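PDB 6XJ9: agarase from Pseudoalteromonas fuliginea, which probably hydrolyses beta-1,4 linkages of agarose and its oligosaccharides, as a family 50 glycoside hydrolase of a marine bacterium. Local coordinates for residues His670-Pro681 / Gly729-Ile737. Sequence-based numbering, arbitrary orientation.
Sequences HVGSSDSGLFHP and GENYNVGFI
An inverse gamma turn centred on Asn733 is plugged into the loop that follows strand 664-666, and residues 670-681 wrap round it. The Asn733 side chain enters this loop with CG anti to its own backbone N (chi1 177°), which carries the amide past Ser676 to the backbone of Ser673. There OD1 accepts Ser673 N at 2.9 Å, in the carbonyl plane and on a lone pair, while ND2 donates to Asp719; an asparagine suits the place because one flat group offers both an acceptor and a donor. Ser676 OG, 3.4 Å from Asn733 CG, spends its own hydrogen bond on Ser673 O and so braces the short 3-10 turn. On the backbone, Asn733 N donates to His680 O at 3.0 Å.

Strands 664-666 and 709-714 are parallel neighbours, consistent with the (beta/alpha)8 barrel of family 50 enzymes, and this contact joins the loops that follow them. Beside the turn, Tyr732 directs an edge at the face of His680, CE1 lying 3.3 Å above the ring plane near its centre, with the planes at 50°. A histidine suits because its flat ring gives the tyrosine C-H edge a face to meet, while ND1 accepts from Gly682 N, which helps fix the ring's rotation. Replacing His680 by an alanine removes the ring, which is likely to leave a gap beside the Tyr732 edge and Gly682 N without its acceptor. Farther along, the methyl CG1 of Val734 sits over the His670 ring, 3.5 Å from its centroid, a CH-pi contact to which a compact branched side chain is suited. A water bridges Phe679 N and Asn731 O.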
loop_
_atom_site.group_PDB
_atom_site.type_symbol
_atom_site.label_atom_id
_atom_site.label_comp_id
_atom_site.label_asym_id
_atom_site.label_seq_id
_atom_site.Cartn_x
_atom_site.Cartn_y
_atom_site.Cartn_z
ATOM N N HIS A 670 3.979 17.749 2.795
ATOM C CA HIS A 670 3.206 16.835 1.972
ATOM C C HIS A 670 4.134 15.927 1.184
ATOM O O HIS A 670 5.305 16.225 0.982
ATOM C CB HIS A 670 2.232 17.565 1.027
ATOM C CG HIS A 670 2.733 17.685 -0.371
ATOM N ND1 HIS A 670 2.365 16.783 -1.376
ATOM C CD2 HIS A 670 3.553 18.593 -0.944
ATOM C CE1 HIS A 670 2.952 17.133 -2.504
ATOM N NE2 HIS A 670 3.682 18.259 -2.265
ATOM N N VAL A 671 3.564 14.797 0.768
ATOM C CA VAL A 671 4.194 13.889 -0.167
ATOM C C VAL A 671 3.128 13.547 -1.200
ATOM O O VAL A 671 1.960 13.396 -0.856
ATOM C CB VAL A 671 4.709 12.613 0.523
ATOM C CG1 VAL A 671 5.567 11.774 -0.415
ATOM C CG2 VAL A 671 5.446 12.888 1.829
ATOM N N GLY A 672 3.550 13.436 -2.462
ATOM C CA GLY A 672 2.639 13.172 -3.564
ATOM C C GLY A 672 3.210 12.076 -4.455
ATOM O O GLY A 672 4.392 11.753 -4.332
ATOM N N SER A 673 2.356 11.495 -5.306
ATOM C CA SER A 673 2.783 10.503 -6.283
ATOM C C SER A 673 1.950 10.589 -7.558
ATOM O O SER A 673 0.774 10.955 -7.523
ATOM C CB SER A 673 2.737 9.119 -5.734
ATOM O OG SER A 673 3.470 8.264 -6.608
ATOM N N SER A 674 2.560 10.183 -8.679
ATOM C CA SER A 674 1.929 10.305 -9.983
ATOM C C SER A 674 0.842 9.247 -10.198
ATOM O O SER A 674 -0.001 9.394 -11.081
ATOM C CB SER A 674 2.969 10.258 -11.061
ATOM O OG SER A 674 3.760 11.432 -11.001
ATOM N N ASP A 675 0.835 8.197 -9.374
ATOM C CA ASP A 675 -0.136 7.118 -9.515
ATOM C C ASP A 675 -1.531 7.569 -9.054
ATOM O O ASP A 675 -2.502 6.827 -9.181
ATOM C CB ASP A 675 0.354 5.862 -8.790
ATOM C CG ASP A 675 0.219 5.921 -7.274
ATOM O OD1 ASP A 675 0.127 4.844 -6.655
ATOM O OD2 ASP A 675 0.204 7.040 -6.723
ATOM N N SER A 676 -1.630 8.791 -8.521
ATOM C CA SER A 676 -2.910 9.401 -8.189
ATOM C C SER A 676 -3.669 9.813 -9.452
ATOM O O SER A 676 -4.866 10.116 -9.404
ATOM C CB SER A 676 -2.703 10.593 -7.289
ATOM O OG SER A 676 -2.014 11.619 -7.992
ATOM N N GLY A 677 -2.960 9.860 -10.585
ATOM C CA GLY A 677 -3.560 10.292 -11.838
ATOM C C GLY A 677 -3.502 11.805 -12.012
ATOM O O GLY A 677 -4.093 12.344 -12.947
ATOM N N LEU A 678 -2.806 12.495 -11.094
ATOM C CA LEU A 678 -2.533 13.912 -11.265
ATOM C C LEU A 678 -1.214 14.079 -12.012
ATOM O O LEU A 678 -0.370 13.186 -11.997
ATOM C CB LEU A 678 -2.487 14.619 -9.905
ATOM C CG LEU A 678 -3.807 14.653 -9.122
ATOM C CD1 LEU A 678 -3.735 15.679 -8.005
ATOM C CD2 LEU A 678 -4.980 14.974 -10.037
ATOM N N PHE A 679 -1.037 15.249 -12.631
ATOM C CA PHE A 679 0.088 15.500 -13.527
ATOM C C PHE A 679 1.290 16.075 -12.784
ATOM O O PHE A 679 2.318 16.349 -13.407
ATOM C CB PHE A 679 -0.343 16.441 -14.652
ATOM C CG PHE A 679 -1.483 15.866 -15.448
ATOM C CD1 PHE A 679 -1.357 14.621 -16.050
ATOM C CD2 PHE A 679 -2.698 16.531 -15.530
ATOM C CE1 PHE A 679 -2.414 14.067 -16.753
ATOM C CE2 PHE A 679 -3.747 15.981 -16.248
ATOM C CZ PHE A 679 -3.603 14.754 -16.857
ATOM N N HIS A 680 1.146 16.258 -11.464
ATOM C CA HIS A 680 2.209 16.810 -10.643
ATOM C C HIS A 680 2.145 16.143 -9.276
ATOM O O HIS A 680 1.138 16.255 -8.573
ATOM C CB HIS A 680 2.065 18.335 -10.546
ATOM C CG HIS A 680 3.308 19.051 -10.131
ATOM N ND1 HIS A 680 4.150 18.568 -9.147
ATOM C CD2 HIS A 680 3.831 20.227 -10.531
ATOM C CE1 HIS A 680 5.152 19.407 -8.978
ATOM N NE2 HIS A 680 4.984 20.420 -9.827
ATOM N N PRO A 681 3.186 15.372 -8.885
ATOM C CA PRO A 681 3.208 14.755 -7.562
ATOM C C PRO A 681 3.349 15.799 -6.454
ATOM O O PRO A 681 2.944 15.552 -5.320
ATOM C CB PRO A 681 4.395 13.782 -7.622
ATOM C CG PRO A 681 5.286 14.324 -8.717
ATOM C CD PRO A 681 4.377 15.050 -9.689
ATOM N N GLY A 729 -2.349 27.883 -10.567
ATOM C CA GLY A 729 -2.183 26.700 -11.406
ATOM C C GLY A 729 -1.544 25.490 -10.726
ATOM O O GLY A 729 -1.332 24.468 -11.375
ATOM N N GLU A 730 -1.261 25.592 -9.421
ATOM C CA GLU A 730 -0.770 24.473 -8.626
ATOM C C GLU A 730 -1.728 23.285 -8.798
ATOM O O GLU A 730 -2.919 23.415 -8.546
ATOM C CB GLU A 730 -0.688 24.931 -7.164
ATOM C CG GLU A 730 0.322 24.203 -6.290
ATOM C CD GLU A 730 0.739 24.951 -5.020
ATOM O OE1 GLU A 730 0.559 24.393 -3.908
ATOM O OE2 GLU A 730 1.262 26.091 -5.131
ATOM N N ASN A 731 -1.196 22.124 -9.193
ATOM C CA ASN A 731 -2.026 20.982 -9.576
ATOM C C ASN A 731 -1.473 19.686 -8.988
ATOM O O ASN A 731 -1.424 18.666 -9.676
ATOM C CB ASN A 731 -2.259 20.897 -11.096
ATOM C CG ASN A 731 -1.005 20.737 -11.936
ATOM O OD1 ASN A 731 0.095 21.070 -11.494
ATOM N ND2 ASN A 731 -1.160 20.219 -13.154
ATOM N N TYR A 732 -1.125 19.722 -7.694
ATOM C CA TYR A 732 -0.372 18.661 -7.033
ATOM C C TYR A 732 -1.274 17.629 -6.364
ATOM O O TYR A 732 -2.371 17.955 -5.909
ATOM C CB TYR A 732 0.393 19.212 -5.827
ATOM C CG TYR A 732 1.395 20.312 -6.072
ATOM C CD1 TYR A 732 1.875 20.589 -7.344
ATOM C CD2 TYR A 732 1.934 21.018 -5.004
ATOM C CE1 TYR A 732 2.825 21.573 -7.551
ATOM C CE2 TYR A 732 2.888 22.008 -5.199
ATOM C CZ TYR A 732 3.339 22.282 -6.480
ATOM O OH TYR A 732 4.280 23.251 -6.691
ATOM N N ASN A 733 -0.735 16.410 -6.213
ATOM C CA ASN A 733 -1.266 15.365 -5.349
ATOM C C ASN A 733 -0.933 15.674 -3.884
ATOM O O ASN A 733 -0.089 15.004 -3.286
ATOM C CB ASN A 733 -0.789 13.976 -5.815
ATOM C CG ASN A 733 -1.216 12.807 -4.941
ATOM O OD1 ASN A 733 -0.437 11.878 -4.709
ATOM N ND2 ASN A 733 -2.458 12.800 -4.480
ATOM N N VAL A 734 -1.633 16.666 -3.308
ATOM C CA VAL A 734 -1.441 17.107 -1.930
ATOM C C VAL A 734 -2.569 16.599 -1.020
ATOM O O VAL A 734 -2.535 16.806 0.191
ATOM C CB VAL A 734 -1.331 18.646 -1.825
ATOM C CG1 VAL A 734 0.025 19.191 -2.263
ATOM C CG2 VAL A 734 -2.463 19.363 -2.543
ATOM N N GLY A 735 -3.599 15.973 -1.596
ATOM C CA GLY A 735 -4.800 15.633 -0.841
ATOM C C GLY A 735 -4.649 14.364 -0.005
ATOM O O GLY A 735 -4.035 13.391 -0.444
ATOM N N PHE A 736 -5.242 14.387 1.200
ATOM C CA PHE A 736 -5.572 13.168 1.933
ATOM C C PHE A 736 -6.745 12.445 1.267
ATOM O O PHE A 736 -6.919 11.234 1.459
ATOM C CB PHE A 736 -5.825 13.468 3.416
ATOM C CG PHE A 736 -4.839 12.809 4.352
ATOM C CD1 PHE A 736 -5.229 11.768 5.178
ATOM C CD2 PHE A 736 -3.509 13.198 4.372
ATOM C CE1 PHE A 736 -4.318 11.144 6.017
ATOM C CE2 PHE A 736 -2.599 12.578 5.214
ATOM C CZ PHE A 736 -3.004 11.550 6.036
ATOM N N ILE A 737 -7.543 13.207 0.498
ATOM C CA ILE A 737 -8.683 12.696 -0.257
ATOM C C ILE A 737 -8.630 13.244 -1.687
ATOM O O ILE A 737 -8.106 14.333 -1.921
ATOM C CB ILE A 737 -10.022 13.077 0.415
ATOM C CG1 ILE A 737 -10.479 14.486 0.030
ATOM C CG2 ILE A 737 -9.995 12.871 1.927
ATOM C CD1 ILE A 737 -11.662 14.991 0.820
HETATM O O HOH W 1 -2.522 17.505 -11.850
#